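Side-chain contacts in alcohol dehydrogenase (Aeropyrum pernix, PDB 1H2B), which probably oxidises alcohols with NAD+ as coenzyme at a zinc-containing active site, as other members of the zinc-dependent alcohol dehydrogenase family do: residues 291-294 with 295-298; 268-271 with 272-276. One frame throughout, in Å; residues are numbered along the deposited sequence.

Contact 1. Residues 291-294 with 295-298. With NAJ (nicotinamide-adenine-dinucleotide (acidic form)), chain I.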
loop_
_atom_site.group_PDB
_atom_site.type_symbol
_atom_site.label_atom_id
_atom_site.label_comp_id
_atom_site.label_asym_id
_atom_site.label_seq_id
_atom_site.Cartn_x
_atom_site.Cartn_y
_atom_site.Cartn_z
ATOM N N ARG B 291 6.255 -26.360 7.832
ATOM C CA ARG B 291 5.634 -27.493 7.130
ATOM C C ARG B 291 4.125 -27.398 7.199
ATOM O O ARG B 291 3.498 -27.605 8.261
ATOM C CB ARG B 291 6.018 -28.878 7.656
ATOM C CG ARG B 291 6.830 -28.933 8.935
ATOM C CD ARG B 291 7.729 -30.165 9.051
ATOM N NE ARG B 291 9.163 -29.899 8.858
ATOM C CZ ARG B 291 9.876 -30.316 7.809
ATOM N NH1 ARG B 291 9.298 -31.021 6.847
ATOM N NH2 ARG B 291 11.176 -30.040 7.714
ATOM N N PHE B 292 3.518 -27.049 6.082
ATOM C CA PHE B 292 2.096 -26.749 6.107
ATOM C C PHE B 292 1.488 -27.133 4.770
ATOM O O PHE B 292 2.103 -26.885 3.738
ATOM C CB PHE B 292 1.905 -25.245 6.372
ATOM C CG PHE B 292 0.511 -24.838 6.723
ATOM C CD1 PHE B 292 -0.033 -25.136 7.970
ATOM C CD2 PHE B 292 -0.256 -24.103 5.843
ATOM C CE1 PHE B 292 -1.323 -24.724 8.330
ATOM C CE2 PHE B 292 -1.520 -23.658 6.207
ATOM C CZ PHE B 292 -2.067 -23.966 7.428
ATOM N N PRO B 293 0.310 -27.747 4.729
ATOM C CA PRO B 293 -0.253 -28.163 3.430
ATOM C C PRO B 293 -0.626 -26.963 2.515
ATOM O O PRO B 293 -1.297 -26.011 2.960
ATOM C CB PRO B 293 -1.533 -28.945 3.814
ATOM C CG PRO B 293 -1.470 -29.147 5.291
ATOM C CD PRO B 293 -0.532 -28.153 5.872
ATOM N N THR B 294 -0.199 -27.003 1.260
ATOM C CA THR B 294 -0.638 -25.901 0.367
ATOM C C THR B 294 -2.135 -25.790 0.160
ATOM O O THR B 294 -2.631 -24.713 -0.132
ATOM C CB THR B 294 0.105 -25.920 -0.997
ATOM O OG1 THR B 294 -0.086 -27.201 -1.622
ATOM C CG2 THR B 294 1.629 -25.696 -0.826
ATOM N N ILE B 295 -2.871 -26.894 0.260
ATOM C CA ILE B 295 -4.319 -26.780 0.132
ATOM C C ILE B 295 -4.909 -25.856 1.204
ATOM O O ILE B 295 -5.888 -25.161 0.938
ATOM C CB ILE B 295 -5.011 -28.185 0.092
ATOM C CG1 ILE B 295 -6.468 -28.028 -0.357
ATOM C CG2 ILE B 295 -4.887 -28.903 1.453
ATOM C CD1 ILE B 295 -7.175 -29.355 -0.772
ATOM N N ARG B 296 -4.298 -25.827 2.401
ATOM C CA ARG B 296 -4.711 -24.907 3.454
ATOM C C ARG B 296 -4.204 -23.501 3.187
ATOM O O ARG B 296 -4.924 -22.537 3.511
ATOM C CB ARG B 296 -4.241 -25.380 4.824
ATOM C CG ARG B 296 -5.006 -26.648 5.211
ATOM C CD ARG B 296 -4.878 -26.990 6.660
ATOM N NE ARG B 296 -5.253 -25.849 7.496
ATOM C CZ ARG B 296 -6.060 -25.925 8.543
ATOM N NH1 ARG B 296 -6.587 -27.097 8.883
ATOM N NH2 ARG B 296 -6.323 -24.834 9.255
ATOM N N VAL B 297 -2.997 -23.391 2.625
ATOM C CA VAL B 297 -2.454 -22.053 2.244
ATOM C C VAL B 297 -3.430 -21.350 1.292
ATOM O O VAL B 297 -3.806 -20.177 1.523
ATOM C CB VAL B 297 -1.101 -22.153 1.556
ATOM C CG1 VAL B 297 -0.644 -20.745 1.171
ATOM C CG2 VAL B 297 -0.055 -22.730 2.551
ATOM N N ILE B 298 -3.924 -22.067 0.286
ATOM C CA ILE B 298 -4.822 -21.389 -0.661
ATOM C C ILE B 298 -6.245 -21.338 -0.153
ATOM O O ILE B 298 -6.913 -20.334 -0.335
ATOM C CB ILE B 298 -4.670 -22.007 -2.094
ATOM C CG1 ILE B 298 -5.241 -23.422 -2.191
ATOM C CG2 ILE B 298 -3.185 -21.977 -2.536
ATOM C CD1 ILE B 298 -6.685 -23.441 -2.764
HETATM P PA NAJ I . -2.691 -27.792 -15.364
HETATM O O1A NAJ I . -2.665 -29.289 -15.222
HETATM O O2A NAJ I . -3.363 -27.164 -16.596
HETATM O O5B NAJ I . -1.223 -27.169 -15.430
HETATM C C5B NAJ I . -0.145 -27.657 -14.619
HETATM C C4B NAJ I . 1.103 -27.304 -15.411
HETATM O O4B NAJ I . 2.231 -27.580 -14.556
HETATM C C3B NAJ I . 1.252 -28.091 -16.713
HETATM O O3B NAJ I . 1.561 -27.233 -17.824
HETATM C C2B NAJ I . 2.400 -29.009 -16.313
HETATM O O2B NAJ I . 3.164 -29.504 -17.424
HETATM C C1B NAJ I . 3.249 -28.150 -15.367
HETATM N N9A NAJ I . 4.147 -28.899 -14.489
HETATM C C8A NAJ I . 4.003 -30.166 -13.908
HETATM N N7A NAJ I . 5.090 -30.429 -13.133
HETATM C C5A NAJ I . 5.927 -29.354 -13.220
HETATM C C6A NAJ I . 7.150 -29.062 -12.666
HETATM N N6A NAJ I . 7.819 -29.918 -11.882
HETATM N N1A NAJ I . 7.700 -27.831 -12.910
HETATM C C2A NAJ I . 7.103 -26.908 -13.750
HETATM N N3A NAJ I . 5.913 -27.217 -14.310
HETATM C C4A NAJ I . 5.341 -28.423 -14.050
HETATM O O3 NAJ I . -3.328 -27.237 -14.018
HETATM P PN NAJ I . -4.248 -25.932 -13.785
HETATM O O1N NAJ I . -5.653 -26.260 -13.998
HETATM O O2N NAJ I . -3.648 -24.780 -14.486
HETATM O O5D NAJ I . -4.101 -25.801 -12.191
HETATM C C5D NAJ I . -2.822 -25.452 -11.666
HETATM C C4D NAJ I . -2.828 -25.655 -10.160
HETATM O O4D NAJ I . -3.618 -24.604 -9.577
HETATM C C3D NAJ I . -3.497 -26.952 -9.708
HETATM O O3D NAJ I . -2.909 -27.345 -8.454
HETATM C C2D NAJ I . -4.951 -26.522 -9.469
HETATM O O2D NAJ I . -5.692 -27.353 -8.620
HETATM C C1D NAJ I . -4.670 -25.155 -8.821
HETATM N N1N NAJ I . -5.762 -24.185 -8.737
HETATM C C2N NAJ I . -5.675 -23.273 -7.727
HETATM C C3N NAJ I . -6.633 -22.279 -7.615
HETATM C C7N NAJ I . -6.564 -21.322 -6.471
HETATM O O7N NAJ I . -7.586 -20.453 -6.398
HETATM N N7N NAJ I . -5.559 -21.230 -5.594
HETATM C C4N NAJ I . -7.714 -22.154 -8.548
HETATM C C5N NAJ I . -7.638 -23.026 -9.671
HETATM C C6N NAJ I . -6.700 -24.038 -9.735
#
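Phe292, the next-to-last residue of strand 289-293, lays its ring against the first turn of helix 294-300 and meets two side chains there. CG stands anti to the backbone N (chi1 -167°), which brings the ring beside its own carbonyl carbon and up to Arg296 and Val297. At the ring's edge, in its plane, CD2 lies 3.6 Å from Val297 CG2; the neighbouring CE2 comes 3.5 Å from Arg296 CB. The Arg296 chain then bends at chi3, and NE passes 3.7 Å from Phe292 CZ with the guanidinium plane turned 68° from the ring; the two side chains cross at about a right angle. Replacing Phe292 by an alanine would probably open a gap between Val297 CG2 and the methylenes of Arg296, leaving the arginine chain freer to turn. The whole is a strand-to-helix turn in the Rossmann-type coenzyme domain, with Pro293 at the N-cap position: its O takes the N-H of Val297 (3.1 Å) and, weakly, that of Arg296. One residue on, Ile298 N is hydrogen-bonded to Thr294 O at 3.0 Å. Residues 291-293 pair antiparallel with a strand of the second subunit, continuing the sheet across the interface. Thr294 keeps OG1 in the crowded position between its backbone N and carbonyl carbon, and there two bonds grip the buried hydroxyl, to Gly288 O and Gly287 N of the second subunit. Pro293 CB meets Ile295 CG2 at 4.1 Å. Further along the helix, Ile298 turns its side chain to the coenzyme bound by the second subunit: CB is 3.7 Å from N7N, the carboxamide nitrogen of the nicotinamide, and CD1 also lies against that atom.

Contact 2. Residues 268-271 with 272-276. With NAJ (nicotinamide-adenine-dinucleotide (acidic form)), chain C.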
loop_
_atom_site.group_PDB
_atom_site.type_symbol
_atom_site.label_atom_id
_atom_site.label_comp_id
_atom_site.label_asym_id
_atom_site.label_seq_id
_atom_site.Cartn_x
_atom_site.Cartn_y
_atom_site.Cartn_z
ATOM N N VAL B 268 6.663 -23.289 15.252
ATOM C CA VAL B 268 6.500 -23.229 13.784
ATOM C C VAL B 268 5.419 -24.220 13.358
ATOM O O VAL B 268 4.735 -24.003 12.366
ATOM C CB VAL B 268 7.887 -23.479 13.137
ATOM C CG1 VAL B 268 7.812 -23.700 11.623
ATOM C CG2 VAL B 268 8.799 -22.308 13.429
ATOM N N ASP B 269 5.236 -25.246 14.162
ATOM C CA ASP B 269 4.199 -26.210 13.843
ATOM C C ASP B 269 2.821 -25.737 14.160
ATOM O O ASP B 269 1.924 -25.972 13.377
ATOM C CB ASP B 269 4.470 -27.529 14.438
ATOM C CG ASP B 269 5.497 -28.299 13.583
ATOM O OD1 ASP B 269 5.582 -28.184 12.291
ATOM O OD2 ASP B 269 6.248 -28.989 14.182
ATOM N N TYR B 270 2.636 -25.044 15.291
ATOM C CA TYR B 270 1.269 -24.644 15.624
ATOM C C TYR B 270 0.841 -23.254 15.130
ATOM O O TYR B 270 -0.375 -23.016 14.911
ATOM C CB TYR B 270 0.943 -24.815 17.141
ATOM C CG TYR B 270 1.515 -23.807 18.142
ATOM C CD1 TYR B 270 0.992 -22.503 18.243
ATOM C CD2 TYR B 270 2.493 -24.211 19.062
ATOM C CE1 TYR B 270 1.480 -21.629 19.176
ATOM C CE2 TYR B 270 3.003 -23.337 20.024
ATOM C CZ TYR B 270 2.476 -22.052 20.068
ATOM O OH TYR B 270 2.935 -21.172 21.019
ATOM N N THR B 271 1.813 -22.353 14.954
ATOM C CA THR B 271 1.387 -20.980 14.650
ATOM C C THR B 271 0.605 -20.820 13.334
ATOM O O THR B 271 -0.320 -20.049 13.297
ATOM C CB THR B 271 2.521 -19.960 14.743
ATOM O OG1 THR B 271 3.653 -20.399 13.971
ATOM C CG2 THR B 271 3.008 -19.859 16.222
ATOM N N PRO B 272 0.893 -21.556 12.252
ATOM C CA PRO B 272 0.068 -21.405 11.039
ATOM C C PRO B 272 -1.381 -21.778 11.306
ATOM O O PRO B 272 -2.248 -21.225 10.646
ATOM C CB PRO B 272 0.706 -22.381 10.036
ATOM C CG PRO B 272 2.132 -22.558 10.553
ATOM C CD PRO B 272 2.013 -22.498 12.078
ATOM N N TYR B 273 -1.645 -22.682 12.277
ATOM C CA TYR B 273 -2.986 -23.151 12.545
ATOM C C TYR B 273 -3.759 -22.144 13.396
ATOM O O TYR B 273 -4.975 -22.352 13.607
ATOM C CB TYR B 273 -2.925 -24.525 13.234
ATOM C CG TYR B 273 -2.510 -25.595 12.258
ATOM C CD1 TYR B 273 -1.186 -25.941 12.134
ATOM C CD2 TYR B 273 -3.436 -26.184 11.424
ATOM C CE1 TYR B 273 -0.770 -26.936 11.206
ATOM C CE2 TYR B 273 -3.032 -27.171 10.464
ATOM C CZ TYR B 273 -1.707 -27.503 10.384
ATOM O OH TYR B 273 -1.326 -28.449 9.463
ATOM N N LEU B 274 -3.084 -21.074 13.862
ATOM C CA LEU B 274 -3.807 -19.972 14.547
ATOM C C LEU B 274 -4.534 -19.042 13.575
ATOM O O LEU B 274 -5.426 -18.281 13.968
ATOM C CB LEU B 274 -2.854 -19.120 15.401
ATOM C CG LEU B 274 -2.006 -19.879 16.434
ATOM C CD1 LEU B 274 -1.001 -18.939 17.050
ATOM C CD2 LEU B 274 -2.954 -20.523 17.451
ATOM N N LEU B 275 -4.162 -19.108 12.299
ATOM C CA LEU B 275 -4.608 -18.091 11.347
ATOM C C LEU B 275 -6.045 -18.267 10.878
ATOM O O LEU B 275 -6.501 -19.374 10.528
ATOM C CB LEU B 275 -3.722 -18.124 10.101
ATOM C CG LEU B 275 -2.235 -17.831 10.350
ATOM C CD1 LEU B 275 -1.493 -17.977 8.999
ATOM C CD2 LEU B 275 -1.945 -16.443 10.982
ATOM N N GLY B 276 -6.743 -17.144 10.832
ATOM C CA GLY B 276 -8.048 -17.111 10.208
ATOM C C GLY B 276 -7.926 -16.827 8.718
ATOM O O GLY B 276 -6.819 -16.795 8.163
HETATM P PA NAJ C . 14.010 -15.542 24.040
HETATM O O1A NAJ C . 14.705 -16.809 24.450
HETATM O O2A NAJ C . 14.186 -14.274 24.892
HETATM O O5B NAJ C . 12.422 -15.709 24.014
HETATM C C5B NAJ C . 11.783 -16.902 23.540
HETATM C C4B NAJ C . 10.448 -16.921 24.265
HETATM O O4B NAJ C . 9.669 -17.983 23.678
HETATM C C3B NAJ C . 10.565 -17.154 25.771
HETATM O O3B NAJ C . 9.785 -16.207 26.520
HETATM C C2B NAJ C . 10.029 -18.577 25.840
HETATM O O2B NAJ C . 9.487 -18.935 27.121
HETATM C C1B NAJ C . 8.969 -18.628 24.732
HETATM N N9A NAJ C . 8.617 -19.971 24.273
HETATM C C8A NAJ C . 9.395 -21.133 24.178
HETATM N N7A NAJ C . 8.639 -22.137 23.657
HETATM C C5A NAJ C . 7.390 -21.636 23.428
HETATM C C6A NAJ C . 6.233 -22.177 22.924
HETATM N N6A NAJ C . 6.123 -23.464 22.569
HETATM N N1A NAJ C . 5.147 -21.358 22.758
HETATM C C2A NAJ C . 5.157 -20.030 23.147
HETATM N N3A NAJ C . 6.293 -19.515 23.666
HETATM C C4A NAJ C . 7.387 -20.310 23.807
HETATM O O3 NAJ C . 14.433 -15.281 22.530
HETATM P PN NAJ C . 14.647 -13.882 21.755
HETATM O O1N NAJ C . 16.013 -13.407 21.939
HETATM O O2N NAJ C . 13.511 -12.984 22.046
HETATM O O5D NAJ C . 14.606 -14.421 20.243
HETATM C C5D NAJ C . 13.370 -14.933 19.751
HETATM C C4D NAJ C . 13.613 -15.638 18.426
HETATM O O4D NAJ C . 13.866 -14.630 17.432
HETATM C C3D NAJ C . 14.854 -16.530 18.413
HETATM O O3D NAJ C . 14.641 -17.575 17.447
HETATM C C2D NAJ C . 15.949 -15.584 17.899
HETATM O O2D NAJ C . 17.070 -16.211 17.341
HETATM C C1D NAJ C . 15.119 -14.851 16.830
HETATM N N1N NAJ C . 15.627 -13.586 16.299
HETATM C C2N NAJ C . 15.216 -13.258 15.041
HETATM C C3N NAJ C . 15.598 -12.048 14.488
HETATM C C7N NAJ C . 15.195 -11.724 13.087
HETATM O O7N NAJ C . 15.688 -10.569 12.608
HETATM N N7N NAJ C . 14.353 -12.440 12.335
HETATM C C4N NAJ C . 16.400 -11.100 15.205
HETATM C C5N NAJ C . 16.638 -11.432 16.569
HETATM C C6N NAJ C . 16.286 -12.665 17.083
#
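Within residues 268-276 and toward the coenzyme, both tyrosine rings are met at their edges. The adenine N1A of the bound coenzyme lies in the plane of the Tyr270 ring, at its edge; Leu274 CD1 lies near that plane, at another part of the edge, 4.2 Å from Tyr270 CE1. The Tyr273 ring has Asp269 O at its edge, 3.3 Å from CD1, with Tyr270 O also near the ring plane. The turn lies at the C-terminal side of helix 265-270 of the Rossmann-type coenzyme domain and leads into the short strand 275-276. Pro272 shapes it. Having no N-H, it cannot give Val268 O a helical bond, and instead its CD sits 3.1 Å from that oxygen. The chain goes on coiling through bonds that span three residues: Tyr273 N to Tyr270 O (2.9 Å) and Leu274 N to Thr271 O (3.0 Å). Leu275 N continues the series with a bond to Pro272 O. Thr271 turns its hydroxyl back along the helix, where OG1 is hydrogen-bonded to Thr267 O, while its CG2 faces Leu274 CD1 at 4.2 Å. The leucine reaches on to Ala191 and Val193 of strand 189-193, and Tyr270 also packs on Val193, which seats the turn on the parallel sheet. Tyr270 holds CG between its backbone N and carbonyl carbon (chi1 75°), an orientation that brings the phenol to the adenine rim, where OH and N1A are hydrogen-bonded at 2.8 Å.

Overall arrangement
Running from the N terminus, the chain leaves strand 255-260 and enters helix 265-270, whose end turns through contact 2 into strand 275-276; strands 279-283 and 289-293 follow, and contact 1 turns the latter into helix 294-300. Each contact closes a turn of its own, and the two stand in series without nesting or crossing. Their centres are 11 Å apart, and they touch: the ring of Phe292 meets that of Tyr273 edge-to-face and leans on Pro272, while Pro293 packs against Tyr273. Contact 2 thus joins the parallel sheet and the adenine end of the coenzyme, and contact 1 ties it onward to the subunit interface.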